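Local atomic coordinates of glutamate racemase (Francisella tularensis subsp. tularensis, PDB entry 3OUT), a protein that belongs to the Asp/Glu/hydantoin racemase family and holds D-glutamic acid in a pocket between its two domains. Residues F149-V163 / G185-A197. Numbering follows the deposited sequence.
Sequences FVSMIEEGFVSGHIV and GCTHYPIIKESIA. With DGL (D-glutamic acid), chain E.
Segment 149-163 comes closest to 185-197 at Val-150 (CA 6.2 Å from His-188 CA) and Val-158 (CA 5.6 Å from Ile-192 CA). Helix 149-154 ends in a Schellman motif at Gly-156; a loop leads to Gly-160, N-cap of the next helix. Opposite, a type I turn from Cys-186 to Tyr-189 runs through a 3-10 segment to Ile-192, N-cap of helix 193-199. Phe-149 directs its ring edge at the Tyr-189 face, planes at 84° and centroids 5.1 Å apart; Cys-186 CB covers the opposite face. Ile-192 CD1 sits over the centre of the Phe-149 ring, a CH-pi contact 3.7 Å from the centroid. Ile-192 CG2 packs on Ile-153 CG1 and Val-163 CG1. Val-150 lays its methyls over one His-188 ring face, CG1 making an off-centre CH-pi contact. Extended beyond CG, Glu-154 reaches the imidazole edge, where His-188 NE2 donates to Glu-154 OE2 at 2.7 Å, on the anti side and 19° out of the carboxylate plane. His-188 ND1 donates to Thr-187 OG1 at 2.9 Å; the two bonds fix the ring's rotation. Water bridges Val-150 N to Tyr-189 OH; two more link Ser-195 OG to Val-158 O and Gly-160 N. Thr-187 N donates to D-glutamic acid OE2 at 2.9 Å. Following strand 181-184, Cys-186, Thr-187 and His-188 form part of one wall of the D-glutamic acid pocket, with Thr-119; Glu-154 is second-shell partner of His-188.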
loop_
_atom_site.group_PDB
_atom_site.type_symbol
_atom_site.label_atom_id
_atom_site.label_comp_id
_atom_site.label_asym_id
_atom_site.label_seq_id
_atom_site.Cartn_x
_atom_site.Cartn_y
_atom_site.Cartn_z
ATOM N N PHE B 149 -23.738 -7.222 5.247
ATOM C CA PHE B 149 -23.520 -8.091 6.398
ATOM C C PHE B 149 -22.153 -7.910 7.103
ATOM O O PHE B 149 -22.074 -7.932 8.334
ATOM C CB PHE B 149 -23.656 -9.570 6.007
ATOM C CG PHE B 149 -25.069 -10.146 6.006
ATOM C CD1 PHE B 149 -26.201 -9.426 6.378
ATOM C CD2 PHE B 149 -25.234 -11.462 5.595
ATOM C CE1 PHE B 149 -27.448 -10.028 6.402
ATOM C CE2 PHE B 149 -26.500 -12.058 5.555
ATOM C CZ PHE B 149 -27.588 -11.352 5.989
ATOM N N VAL B 150 -21.071 -7.793 6.347
ATOM C CA VAL B 150 -19.759 -7.697 6.944
ATOM C C VAL B 150 -19.653 -6.513 7.905
ATOM O O VAL B 150 -19.285 -6.685 9.071
ATOM C CB VAL B 150 -18.633 -7.653 5.892
ATOM C CG1 VAL B 150 -17.323 -7.160 6.476
ATOM C CG2 VAL B 150 -18.441 -9.053 5.241
ATOM N N SER B 151 -19.974 -5.308 7.443
ATOM C CA SER B 151 -19.878 -4.133 8.327
ATOM C C SER B 151 -20.846 -4.226 9.520
ATOM O O SER B 151 -20.497 -3.891 10.637
ATOM C CB SER B 151 -20.115 -2.863 7.537
ATOM O OG SER B 151 -19.929 -1.759 8.433
HETATM N N MSE B 152 -22.059 -4.691 9.252
HETATM C CA MSE B 152 -23.113 -4.865 10.249
HETATM C C MSE B 152 -22.567 -5.699 11.413
HETATM O O MSE B 152 -22.694 -5.319 12.579
HETATM C CB MSE B 152 -24.339 -5.560 9.595
HETATM C CG MSE B 152 -25.461 -5.742 10.511
HETATM SE SE MSE B 152 -26.925 -6.701 9.647
HETATM C CE MSE B 152 -26.079 -8.469 9.798
ATOM N N ILE B 153 -21.928 -6.810 11.074
ATOM C CA ILE B 153 -21.429 -7.743 12.071
ATOM C C ILE B 153 -20.223 -7.146 12.805
ATOM O O ILE B 153 -20.083 -7.259 14.038
ATOM C CB ILE B 153 -21.133 -9.122 11.399
ATOM C CG1 ILE B 153 -22.469 -9.793 11.037
ATOM C CG2 ILE B 153 -20.283 -10.040 12.285
ATOM C CD1 ILE B 153 -22.288 -10.926 10.034
ATOM N N GLU B 154 -19.347 -6.475 12.054
ATOM C CA GLU B 154 -18.166 -5.851 12.669
ATOM C C GLU B 154 -18.549 -4.700 13.591
ATOM O O GLU B 154 -17.807 -4.402 14.529
ATOM C CB GLU B 154 -17.138 -5.413 11.632
ATOM C CG GLU B 154 -16.483 -6.634 10.936
ATOM C CD GLU B 154 -15.379 -6.296 9.974
ATOM O OE1 GLU B 154 -15.089 -5.092 9.774
ATOM O OE2 GLU B 154 -14.784 -7.234 9.393
ATOM N N GLU B 155 -19.703 -4.079 13.339
ATOM C CA GLU B 155 -20.211 -3.012 14.202
ATOM C C GLU B 155 -20.984 -3.547 15.403
ATOM O O GLU B 155 -21.503 -2.771 16.199
ATOM C CB GLU B 155 -21.093 -2.078 13.411
ATOM C CG GLU B 155 -20.352 -1.277 12.375
ATOM C CD GLU B 155 -19.307 -0.370 12.978
ATOM O OE1 GLU B 155 -19.508 0.122 14.122
ATOM O OE2 GLU B 155 -18.241 -0.184 12.335
ATOM N N GLY B 156 -21.103 -4.860 15.496
ATOM C CA GLY B 156 -21.727 -5.490 16.670
ATOM C C GLY B 156 -23.190 -5.814 16.536
ATOM O O GLY B 156 -23.808 -6.215 17.537
ATOM N N PHE B 157 -23.779 -5.638 15.349
ATOM C CA PHE B 157 -25.181 -5.977 15.130
ATOM C C PHE B 157 -25.197 -7.452 14.736
ATOM O O PHE B 157 -24.973 -7.785 13.577
ATOM C CB PHE B 157 -25.829 -5.107 14.043
ATOM C CG PHE B 157 -25.941 -3.648 14.382
ATOM C CD1 PHE B 157 -24.917 -2.781 14.081
ATOM C CD2 PHE B 157 -27.113 -3.118 14.901
ATOM C CE1 PHE B 157 -25.004 -1.430 14.365
ATOM C CE2 PHE B 157 -27.225 -1.754 15.165
ATOM C CZ PHE B 157 -26.170 -0.903 14.886
ATOM N N VAL B 158 -25.439 -8.321 15.714
ATOM C CA VAL B 158 -25.259 -9.791 15.543
ATOM C C VAL B 158 -26.525 -10.606 15.857
ATOM O O VAL B 158 -26.552 -11.834 15.683
ATOM C CB VAL B 158 -24.076 -10.327 16.343
ATOM C CG1 VAL B 158 -22.720 -9.763 15.782
ATOM C CG2 VAL B 158 -24.236 -10.058 17.856
ATOM N N SER B 159 -27.564 -9.919 16.291
ATOM C CA SER B 159 -28.888 -10.489 16.476
ATOM C C SER B 159 -29.875 -9.356 16.630
ATOM O O SER B 159 -29.482 -8.206 16.738
ATOM C CB SER B 159 -28.922 -11.392 17.718
ATOM O OG SER B 159 -28.742 -10.597 18.872
ATOM N N GLY B 160 -31.158 -9.668 16.625
ATOM C CA GLY B 160 -32.178 -8.636 16.788
ATOM C C GLY B 160 -32.834 -8.142 15.509
ATOM O O GLY B 160 -32.647 -8.686 14.400
ATOM N N HIS B 161 -33.639 -7.100 15.658
ATOM C CA HIS B 161 -34.580 -6.739 14.612
ATOM C C HIS B 161 -33.853 -6.175 13.382
ATOM O O HIS B 161 -34.240 -6.454 12.266
ATOM C CB HIS B 161 -35.603 -5.741 15.173
ATOM C CG HIS B 161 -36.791 -5.516 14.285
ATOM N ND1 HIS B 161 -37.422 -4.290 14.197
ATOM C CD2 HIS B 161 -37.483 -6.350 13.469
ATOM C CE1 HIS B 161 -38.428 -4.370 13.345
ATOM N NE2 HIS B 161 -38.491 -5.610 12.892
ATOM N N ILE B 162 -32.816 -5.382 13.585
ATOM C CA ILE B 162 -32.036 -4.867 12.412
ATOM C C ILE B 162 -31.430 -6.005 11.583
ATOM O O ILE B 162 -31.549 -6.045 10.336
ATOM C CB ILE B 162 -30.943 -3.887 12.836
ATOM C CG1 ILE B 162 -31.601 -2.591 13.355
ATOM C CG2 ILE B 162 -29.994 -3.559 11.659
ATOM C CD1 ILE B 162 -30.672 -1.664 14.143
ATOM N N VAL B 163 -30.773 -6.928 12.263
ATOM C CA VAL B 163 -30.143 -8.070 11.602
ATOM C C VAL B 163 -31.200 -8.860 10.855
ATOM O O VAL B 163 -31.035 -9.210 9.685
ATOM C CB VAL B 163 -29.383 -8.998 12.600
ATOM C CG1 VAL B 163 -28.851 -10.228 11.885
ATOM C CG2 VAL B 163 -28.229 -8.277 13.269
ATOM N N GLY B 185 -21.062 -18.381 2.633
ATOM C CA GLY B 185 -19.838 -18.172 1.851
ATOM C C GLY B 185 -19.060 -16.904 2.168
ATOM O O GLY B 185 -18.406 -16.343 1.301
ATOM N N CYS B 186 -19.097 -16.521 3.439
ATOM C CA CYS B 186 -18.289 -15.442 3.991
ATOM C C CYS B 186 -18.001 -15.795 5.431
ATOM O O CYS B 186 -18.884 -16.266 6.159
ATOM C CB CYS B 186 -19.049 -14.147 3.897
ATOM S SG CYS B 186 -18.302 -12.663 4.691
ATOM N N THR B 187 -16.777 -15.561 5.864
ATOM C CA THR B 187 -16.373 -15.906 7.237
ATOM C C THR B 187 -17.277 -15.318 8.330
ATOM O O THR B 187 -17.380 -15.891 9.436
ATOM C CB THR B 187 -14.944 -15.379 7.545
ATOM O OG1 THR B 187 -14.863 -13.983 7.227
ATOM C CG2 THR B 187 -13.932 -16.075 6.748
ATOM N N HIS B 188 -17.852 -14.149 8.047
ATOM C CA HIS B 188 -18.607 -13.416 9.054
ATOM C C HIS B 188 -19.997 -14.005 9.310
ATOM O O HIS B 188 -20.569 -13.774 10.368
ATOM C CB HIS B 188 -18.757 -11.966 8.621
ATOM C CG HIS B 188 -17.501 -11.177 8.728
ATOM N ND1 HIS B 188 -16.287 -11.608 8.234
ATOM C CD2 HIS B 188 -17.275 -9.971 9.297
ATOM C CE1 HIS B 188 -15.375 -10.676 8.471
ATOM N NE2 HIS B 188 -15.954 -9.667 9.103
ATOM N N TYR B 189 -20.543 -14.716 8.328
ATOM C CA TYR B 189 -21.990 -15.008 8.343
ATOM C C TYR B 189 -22.403 -16.036 9.401
ATOM O O TYR B 189 -23.530 -15.939 9.884
ATOM C CB TYR B 189 -22.518 -15.398 6.970
ATOM C CG TYR B 189 -22.305 -14.368 5.867
ATOM C CD1 TYR B 189 -21.819 -13.061 6.121
ATOM C CD2 TYR B 189 -22.632 -14.685 4.549
ATOM C CE1 TYR B 189 -21.616 -12.170 5.067
ATOM C CE2 TYR B 189 -22.463 -13.804 3.539
ATOM C CZ TYR B 189 -21.992 -12.532 3.799
ATOM O OH TYR B 189 -21.799 -11.688 2.729
ATOM N N PRO B 190 -21.548 -17.028 9.720
ATOM C CA PRO B 190 -21.963 -17.963 10.802
ATOM C C PRO B 190 -22.296 -17.286 12.153
ATOM O O PRO B 190 -23.091 -17.839 12.912
ATOM C CB PRO B 190 -20.771 -18.917 10.906
ATOM C CG PRO B 190 -20.167 -18.928 9.505
ATOM C CD PRO B 190 -20.288 -17.477 9.098
ATOM N N ILE B 191 -21.743 -16.107 12.448
ATOM C CA ILE B 191 -22.104 -15.331 13.654
ATOM C C ILE B 191 -23.579 -15.070 13.774
ATOM O O ILE B 191 -24.110 -15.055 14.899
ATOM C CB ILE B 191 -21.380 -13.930 13.640
ATOM C CG1 ILE B 191 -19.878 -14.159 13.826
ATOM C CG2 ILE B 191 -21.949 -12.913 14.701
ATOM C CD1 ILE B 191 -19.466 -14.526 15.278
ATOM N N ILE B 192 -24.241 -14.867 12.636
ATOM C CA ILE B 192 -25.657 -14.547 12.583
ATOM C C ILE B 192 -26.520 -15.735 12.111
ATOM O O ILE B 192 -27.642 -15.538 11.655
ATOM C CB ILE B 192 -25.971 -13.260 11.748
ATOM C CG1 ILE B 192 -25.593 -13.408 10.263
ATOM C CG2 ILE B 192 -25.296 -12.013 12.397
ATOM C CD1 ILE B 192 -26.212 -12.352 9.345
ATOM N N LYS B 193 -25.981 -16.939 12.203
ATOM C CA LYS B 193 -26.686 -18.103 11.666
ATOM C C LYS B 193 -28.085 -18.283 12.253
ATOM O O LYS B 193 -29.009 -18.709 11.533
ATOM C CB LYS B 193 -25.877 -19.386 11.841
ATOM C CG LYS B 193 -25.630 -19.901 13.256
ATOM C CD LYS B 193 -24.870 -21.229 13.191
ATOM C CE LYS B 193 -23.943 -21.456 14.371
ATOM N NZ LYS B 193 -24.430 -20.909 15.669
ATOM N N GLU B 194 -28.239 -17.969 13.533
ATOM C CA GLU B 194 -29.565 -18.081 14.178
ATOM C C GLU B 194 -30.584 -17.130 13.562
ATOM O O GLU B 194 -31.747 -17.503 13.380
ATOM C CB GLU B 194 -29.478 -17.852 15.688
ATOM C CG GLU B 194 -28.709 -18.902 16.455
ATOM C CD GLU B 194 -28.777 -18.718 17.991
ATOM O OE1 GLU B 194 -29.578 -17.869 18.470
ATOM O OE2 GLU B 194 -28.039 -19.452 18.716
ATOM N N SER B 195 -30.175 -15.909 13.215
ATOM C CA SER B 195 -31.063 -14.986 12.513
ATOM C C SER B 195 -31.348 -15.484 11.109
ATOM O O SER B 195 -32.458 -15.390 10.639
ATOM C CB SER B 195 -30.493 -13.578 12.436
ATOM O OG SER B 195 -30.277 -13.051 13.751
ATOM N N ILE B 196 -30.342 -16.013 10.417
ATOM C CA ILE B 196 -30.561 -16.551 9.075
ATOM C C ILE B 196 -31.583 -17.704 9.121
ATOM O O ILE B 196 -32.491 -17.755 8.312
ATOM C CB ILE B 196 -29.223 -16.983 8.424
ATOM C CG1 ILE B 196 -28.352 -15.746 8.184
ATOM C CG2 ILE B 196 -29.466 -17.738 7.072
ATOM C CD1 ILE B 196 -26.927 -16.020 7.733
ATOM N N ALA B 197 -31.400 -18.610 10.065
ATOM C CA ALA B 197 -32.253 -19.799 10.221
ATOM C C ALA B 197 -33.722 -19.436 10.449
ATOM O O ALA B 197 -34.616 -20.199 10.052
ATOM C CB ALA B 197 -31.764 -20.620 11.351
HETATM N N DGL E . -13.050 -10.131 5.585
HETATM C CA DGL E . -14.159 -9.929 4.587
HETATM C C DGL E . -13.901 -8.708 3.751
HETATM O O DGL E . -12.742 -8.236 3.709
HETATM C CB DGL E . -14.335 -11.088 3.614
HETATM C CG DGL E . -14.492 -12.471 4.263
HETATM C CD DGL E . -14.933 -13.571 3.318
HETATM O OE1 DGL E . -15.296 -13.283 2.162
HETATM O OE2 DGL E . -14.951 -14.748 3.777
HETATM O OXT DGL E . -14.818 -8.218 3.050
HETATM O O HOH W 1 -21.182 -9.065 3.469
HETATM O O HOH W 2 -28.133 -13.953 15.111
HETATM O O HOH W 3 -32.102 -12.340 15.650
#